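Local coordinates for protein coronin (Toxoplasma gondii, PDB 4OZU) that probably binds actin filaments and contributes to parasite invasion and egress, this chain being its WD40 beta-propeller domain, at residues A[223-236]-A[247-259]. Residues are numbered along the deposited sequence; the frame is centred on the assembly and turned at random.
Sequences WIDGLAGRDGHVFT and MAIWDTRKFDKPV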
loop_
_atom_site.group_PDB
_atom_site.type_symbol
_atom_site.label_atom_id
_atom_site.label_comp_id
_atom_site.label_asym_id
_atom_site.label_seq_id
_atom_site.Cartn_x
_atom_site.Cartn_y
_atom_site.Cartn_z
ATOM N N TRP A 223 9.181 0.244 1.632
ATOM C CA TRP A 223 10.234 -0.487 2.314
ATOM C C TRP A 223 10.352 -1.892 1.749
ATOM O O TRP A 223 9.357 -2.473 1.321
ATOM C CB TRP A 223 9.960 -0.544 3.812
ATOM C CG TRP A 223 10.187 0.754 4.477
ATOM C CD1 TRP A 223 9.330 1.806 4.517
ATOM C CD2 TRP A 223 11.355 1.151 5.206
ATOM N NE1 TRP A 223 9.887 2.845 5.231
ATOM C CE2 TRP A 223 11.132 2.466 5.662
ATOM C CE3 TRP A 223 12.563 0.524 5.521
ATOM C CZ2 TRP A 223 12.069 3.164 6.415
ATOM C CZ3 TRP A 223 13.496 1.225 6.270
ATOM C CH2 TRP A 223 13.242 2.530 6.706
ATOM N N ILE A 224 11.573 -2.418 1.740
ATOM C CA ILE A 224 11.817 -3.779 1.305
ATOM C C ILE A 224 12.670 -4.493 2.355
ATOM O O ILE A 224 13.689 -5.103 2.042
ATOM C CB ILE A 224 12.479 -3.818 -0.099
ATOM C CG1 ILE A 224 13.722 -2.919 -0.139
ATOM C CG2 ILE A 224 11.466 -3.393 -1.158
ATOM C CD1 ILE A 224 14.479 -2.953 -1.456
ATOM N N ASP A 225 12.238 -4.384 3.614
ATOM C CA ASP A 225 12.764 -5.211 4.693
ATOM C C ASP A 225 11.771 -6.365 4.919
ATOM O O ASP A 225 11.355 -7.004 3.952
ATOM C CB ASP A 225 13.041 -4.374 5.966
ATOM C CG ASP A 225 11.848 -3.522 6.434
ATOM O OD1 ASP A 225 10.888 -3.267 5.679
ATOM O OD2 ASP A 225 11.897 -3.064 7.596
ATOM N N GLY A 226 11.392 -6.657 6.156
ATOM C CA GLY A 226 10.532 -7.800 6.398
ATOM C C GLY A 226 11.233 -9.128 6.145
ATOM O O GLY A 226 12.467 -9.208 6.116
ATOM N N LEU A 227 10.438 -10.180 5.968
ATOM C CA LEU A 227 10.957 -11.544 5.923
ATOM C C LEU A 227 11.876 -11.810 4.741
ATOM O O LEU A 227 12.922 -12.457 4.886
ATOM C CB LEU A 227 9.798 -12.541 5.869
ATOM C CG LEU A 227 10.203 -14.002 6.032
ATOM C CD1 LEU A 227 10.690 -14.246 7.450
ATOM C CD2 LEU A 227 9.042 -14.942 5.682
ATOM N N ALA A 228 11.461 -11.355 3.565
ATOM C CA ALA A 228 12.178 -11.660 2.334
ATOM C C ALA A 228 13.180 -10.582 1.984
ATOM O O ALA A 228 14.055 -10.794 1.142
ATOM C CB ALA A 228 11.192 -11.851 1.176
ATOM N N GLY A 229 13.039 -9.423 2.617
ATOM C CA GLY A 229 13.853 -8.270 2.280
ATOM C C GLY A 229 15.148 -8.187 3.063
ATOM O O GLY A 229 15.695 -9.195 3.497
ATOM N N ARG A 230 15.653 -6.969 3.218
ATOM C CA ARG A 230 16.876 -6.733 3.975
ATOM C C ARG A 230 16.669 -5.582 4.945
ATOM O O ARG A 230 16.080 -4.564 4.589
ATOM C CB ARG A 230 18.046 -6.444 3.032
ATOM C CG ARG A 230 18.538 -7.659 2.259
ATOM C CD ARG A 230 19.063 -8.724 3.213
ATOM N NE ARG A 230 19.625 -9.895 2.543
ATOM C CZ ARG A 230 18.937 -10.988 2.221
ATOM N NH1 ARG A 230 17.636 -11.078 2.474
ATOM N NH2 ARG A 230 19.558 -11.997 1.632
ATOM N N ASP A 231 17.156 -5.748 6.173
ATOM C CA ASP A 231 16.895 -4.778 7.231
ATOM C C ASP A 231 17.315 -3.389 6.793
ATOM O O ASP A 231 18.393 -3.200 6.238
ATOM C CB ASP A 231 17.623 -5.151 8.528
ATOM C CG ASP A 231 17.105 -4.370 9.738
ATOM O OD1 ASP A 231 17.475 -3.186 9.916
ATOM O OD2 ASP A 231 16.326 -4.949 10.524
ATOM N N GLY A 232 16.431 -2.431 7.026
ATOM C CA GLY A 232 16.711 -1.036 6.750
ATOM C C GLY A 232 16.809 -0.661 5.289
ATOM O O GLY A 232 17.277 0.432 4.972
ATOM N N HIS A 233 16.369 -1.545 4.398
ATOM C CA HIS A 233 16.407 -1.239 2.969
ATOM C C HIS A 233 15.082 -0.657 2.473
ATOM O O HIS A 233 14.002 -1.077 2.892
ATOM C CB HIS A 233 16.779 -2.480 2.156
ATOM C CG HIS A 233 18.237 -2.816 2.216
ATOM N ND1 HIS A 233 18.914 -2.993 3.405
ATOM C CD2 HIS A 233 19.156 -2.981 1.235
ATOM C CE1 HIS A 233 20.181 -3.265 3.154
ATOM N NE2 HIS A 233 20.357 -3.263 1.845
ATOM N N VAL A 234 15.205 0.318 1.576
ATOM C CA VAL A 234 14.080 1.043 0.997
ATOM C C VAL A 234 14.209 1.007 -0.515
ATOM O O VAL A 234 15.320 1.010 -1.041
ATOM C CB VAL A 234 14.035 2.514 1.473
ATOM C CG1 VAL A 234 12.944 3.300 0.738
ATOM C CG2 VAL A 234 13.806 2.575 2.959
ATOM N N PHE A 235 13.069 0.966 -1.197
ATOM C CA PHE A 235 13.006 0.898 -2.661
ATOM C C PHE A 235 12.354 2.156 -3.205
ATOM O O PHE A 235 11.324 2.563 -2.687
ATOM C CB PHE A 235 12.197 -0.321 -3.099
ATOM C CG PHE A 235 12.085 -0.485 -4.597
ATOM C CD1 PHE A 235 13.119 -1.049 -5.325
ATOM C CD2 PHE A 235 10.932 -0.099 -5.268
ATOM C CE1 PHE A 235 13.012 -1.219 -6.693
ATOM C CE2 PHE A 235 10.824 -0.261 -6.635
ATOM C CZ PHE A 235 11.865 -0.826 -7.347
ATOM N N THR A 236 12.935 2.770 -4.237
ATOM C CA THR A 236 12.300 3.922 -4.878
ATOM C C THR A 236 12.131 3.716 -6.366
ATOM O O THR A 236 12.911 3.002 -6.999
ATOM C CB THR A 236 13.100 5.238 -4.680
ATOM O OG1 THR A 236 14.416 5.091 -5.226
ATOM C CG2 THR A 236 13.192 5.607 -3.216
ATOM N N MET A 247 14.636 2.807 -11.064
ATOM C CA MET A 247 14.426 2.397 -9.687
ATOM C C MET A 247 15.746 2.272 -8.957
ATOM O O MET A 247 16.805 2.173 -9.578
ATOM C CB MET A 247 13.684 1.066 -9.630
ATOM C CG MET A 247 14.411 -0.045 -10.349
ATOM S SD MET A 247 13.451 -1.565 -10.447
ATOM C CE MET A 247 14.476 -2.533 -11.552
ATOM N N ALA A 248 15.668 2.267 -7.633
ATOM C CA ALA A 248 16.851 2.153 -6.802
ATOM C C ALA A 248 16.533 1.448 -5.498
ATOM O O ALA A 248 15.418 1.541 -4.982
ATOM C CB ALA A 248 17.443 3.519 -6.528
ATOM N N ILE A 249 17.531 0.723 -4.998
ATOM C CA ILE A 249 17.507 0.130 -3.665
ATOM C C ILE A 249 18.486 0.908 -2.792
ATOM O O ILE A 249 19.614 1.174 -3.210
ATOM C CB ILE A 249 17.890 -1.364 -3.691
ATOM C CG1 ILE A 249 16.826 -2.170 -4.441
ATOM C CG2 ILE A 249 18.076 -1.903 -2.260
ATOM C CD1 ILE A 249 17.168 -3.636 -4.625
ATOM N N TRP A 250 18.033 1.276 -1.598
ATOM C CA TRP A 250 18.820 2.061 -0.657
ATOM C C TRP A 250 18.960 1.335 0.654
ATOM O O TRP A 250 18.014 0.719 1.138
ATOM C CB TRP A 250 18.176 3.419 -0.390
ATOM C CG TRP A 250 17.839 4.142 -1.625
ATOM C CD1 TRP A 250 16.711 3.990 -2.383
ATOM C CD2 TRP A 250 18.635 5.134 -2.277
ATOM N NE1 TRP A 250 16.756 4.832 -3.461
ATOM C CE2 TRP A 250 17.928 5.541 -3.424
ATOM C CE3 TRP A 250 19.875 5.712 -2.005
ATOM C CZ2 TRP A 250 18.422 6.504 -4.295
ATOM C CZ3 TRP A 250 20.362 6.665 -2.867
ATOM C CH2 TRP A 250 19.638 7.056 -4.002
ATOM N N ASP A 251 20.148 1.453 1.224
ATOM C CA ASP A 251 20.447 0.995 2.568
ATOM C C ASP A 251 20.483 2.219 3.474
ATOM O O ASP A 251 21.364 3.069 3.336
ATOM C CB ASP A 251 21.782 0.256 2.582
ATOM C CG ASP A 251 22.180 -0.234 3.961
ATOM O OD1 ASP A 251 21.459 0.035 4.947
ATOM O OD2 ASP A 251 23.235 -0.895 4.054
ATOM N N THR A 252 19.529 2.319 4.394
ATOM C CA THR A 252 19.416 3.521 5.220
ATOM C C THR A 252 20.566 3.677 6.209
ATOM O O THR A 252 20.701 4.723 6.852
ATOM C CB THR A 252 18.085 3.549 5.996
ATOM O OG1 THR A 252 17.924 2.336 6.736
ATOM C CG2 THR A 252 16.922 3.706 5.031
ATOM N N ARG A 253 21.405 2.650 6.321
ATOM C CA ARG A 253 22.592 2.711 7.168
ATOM C C ARG A 253 23.840 3.142 6.387
ATOM O O ARG A 253 24.884 3.456 6.976
ATOM C CB ARG A 253 22.833 1.353 7.823
ATOM C CG ARG A 253 21.852 1.032 8.928
ATOM C CD ARG A 253 22.293 -0.176 9.736
ATOM N NE ARG A 253 21.386 -0.428 10.854
ATOM C CZ ARG A 253 20.276 -1.156 10.779
ATOM N NH1 ARG A 253 19.913 -1.735 9.634
ATOM N NH2 ARG A 253 19.523 -1.311 11.859
ATOM N N LYS A 254 23.724 3.122 5.060
ATOM C CA LYS A 254 24.766 3.568 4.129
ATOM C C LYS A 254 24.077 4.350 3.017
ATOM O O LYS A 254 24.017 3.910 1.861
ATOM C CB LYS A 254 25.539 2.388 3.541
ATOM C CG LYS A 254 26.224 1.494 4.555
ATOM C CD LYS A 254 27.210 0.569 3.855
ATOM C CE LYS A 254 27.717 -0.528 4.772
ATOM N NZ LYS A 254 28.726 -1.380 4.084
ATOM N N PHE A 255 23.556 5.512 3.390
ATOM C CA PHE A 255 22.496 6.184 2.652
ATOM C C PHE A 255 23.009 7.270 1.711
ATOM O O PHE A 255 22.336 8.270 1.489
ATOM C CB PHE A 255 21.527 6.782 3.670
ATOM C CG PHE A 255 20.129 6.989 3.166
ATOM C CD1 PHE A 255 19.445 5.994 2.469
ATOM C CD2 PHE A 255 19.476 8.179 3.435
ATOM C CE1 PHE A 255 18.152 6.204 2.040
ATOM C CE2 PHE A 255 18.184 8.388 3.005
ATOM C CZ PHE A 255 17.523 7.408 2.306
ATOM N N ASP A 256 24.201 7.070 1.159
ATOM C CA ASP A 256 24.838 8.085 0.322
ATOM C C ASP A 256 24.661 7.791 -1.167
ATOM O O ASP A 256 24.742 8.693 -2.003
ATOM C CB ASP A 256 26.328 8.184 0.659
ATOM C CG ASP A 256 27.068 6.867 0.454
ATOM O OD1 ASP A 256 26.441 5.792 0.592
ATOM O OD2 ASP A 256 28.283 6.907 0.159
ATOM N N LYS A 257 24.429 6.529 -1.492
ATOM C CA LYS A 257 24.296 6.104 -2.877
ATOM C C LYS A 257 23.464 4.843 -2.913
ATOM O O LYS A 257 23.412 4.115 -1.921
ATOM C CB LYS A 257 25.668 5.851 -3.507
ATOM C CG LYS A 257 26.398 4.668 -2.879
ATOM C CD LYS A 257 27.804 4.458 -3.429
ATOM C CE LYS A 257 28.436 3.222 -2.798
ATOM N NZ LYS A 257 29.830 2.951 -3.261
ATOM N N PRO A 258 22.810 4.570 -4.051
ATOM C CA PRO A 258 22.039 3.330 -4.147
ATOM C C PRO A 258 22.916 2.102 -3.964
ATOM O O PRO A 258 24.096 2.120 -4.321
ATOM C CB PRO A 258 21.462 3.367 -5.573
ATOM C CG PRO A 258 21.599 4.767 -6.029
ATOM C CD PRO A 258 22.767 5.349 -5.299
ATOM N N VAL A 259 22.333 1.060 -3.385
ATOM C CA VAL A 259 22.938 -0.257 -3.372
ATOM C C VAL A 259 22.808 -0.853 -4.768
ATOM O O VAL A 259 23.688 -1.575 -5.242
ATOM C CB VAL A 259 22.263 -1.177 -2.337
ATOM C CG1 VAL A 259 22.781 -2.609 -2.465
ATOM C CG2 VAL A 259 22.496 -0.645 -0.934
HETATM O O HOH W 1 20.851 -1.781 6.847
#
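T236 OG1 takes the indole N-H of W250, NE1 to OG1 2.9 Å, nearly straight at 168° and close to the ring plane. Set between backbone N and carbonyl carbon (chi1 59°), OG1 also bonds H213 NE2. W250, T236 and H213 match the Trp-Ser/Thr-His part of the structural tetrad of WD40 blades.

On the other face, D251 CB lies over one side of the H233 imidazole (CH-pi), with R230 CB opposite. H233 ND1 donates to D231 O, which fixes the ring's rotation. The F235 ring edge meets M247 SD, a Met-aromatic contact in the given M247 conformer, and I249 CG1 comes to its CD1.

G232 O is gripped twice by T252, from N at 3.0 Å and from OG1 at 2.7 Å. At the surface R253 NH1 reaches D231 OD1 in a 2.9 Å salt bridge, in one of two D231 conformers. A water joins R253 NH1, D231 O and D251 OD1.

Hydrogen-bonded antiparallel pairs V234-W250 and T236-A248 alternate with non-hydrogen-bonded H233-D251 and F235-I249. They join the middle strands, 233-239 and 245-251, of a four-stranded blade, flanked by 220-223 and 260-265. T252 touches strand 195-200 of one neighbouring blade, and H233 and I249 touch Y297 of another.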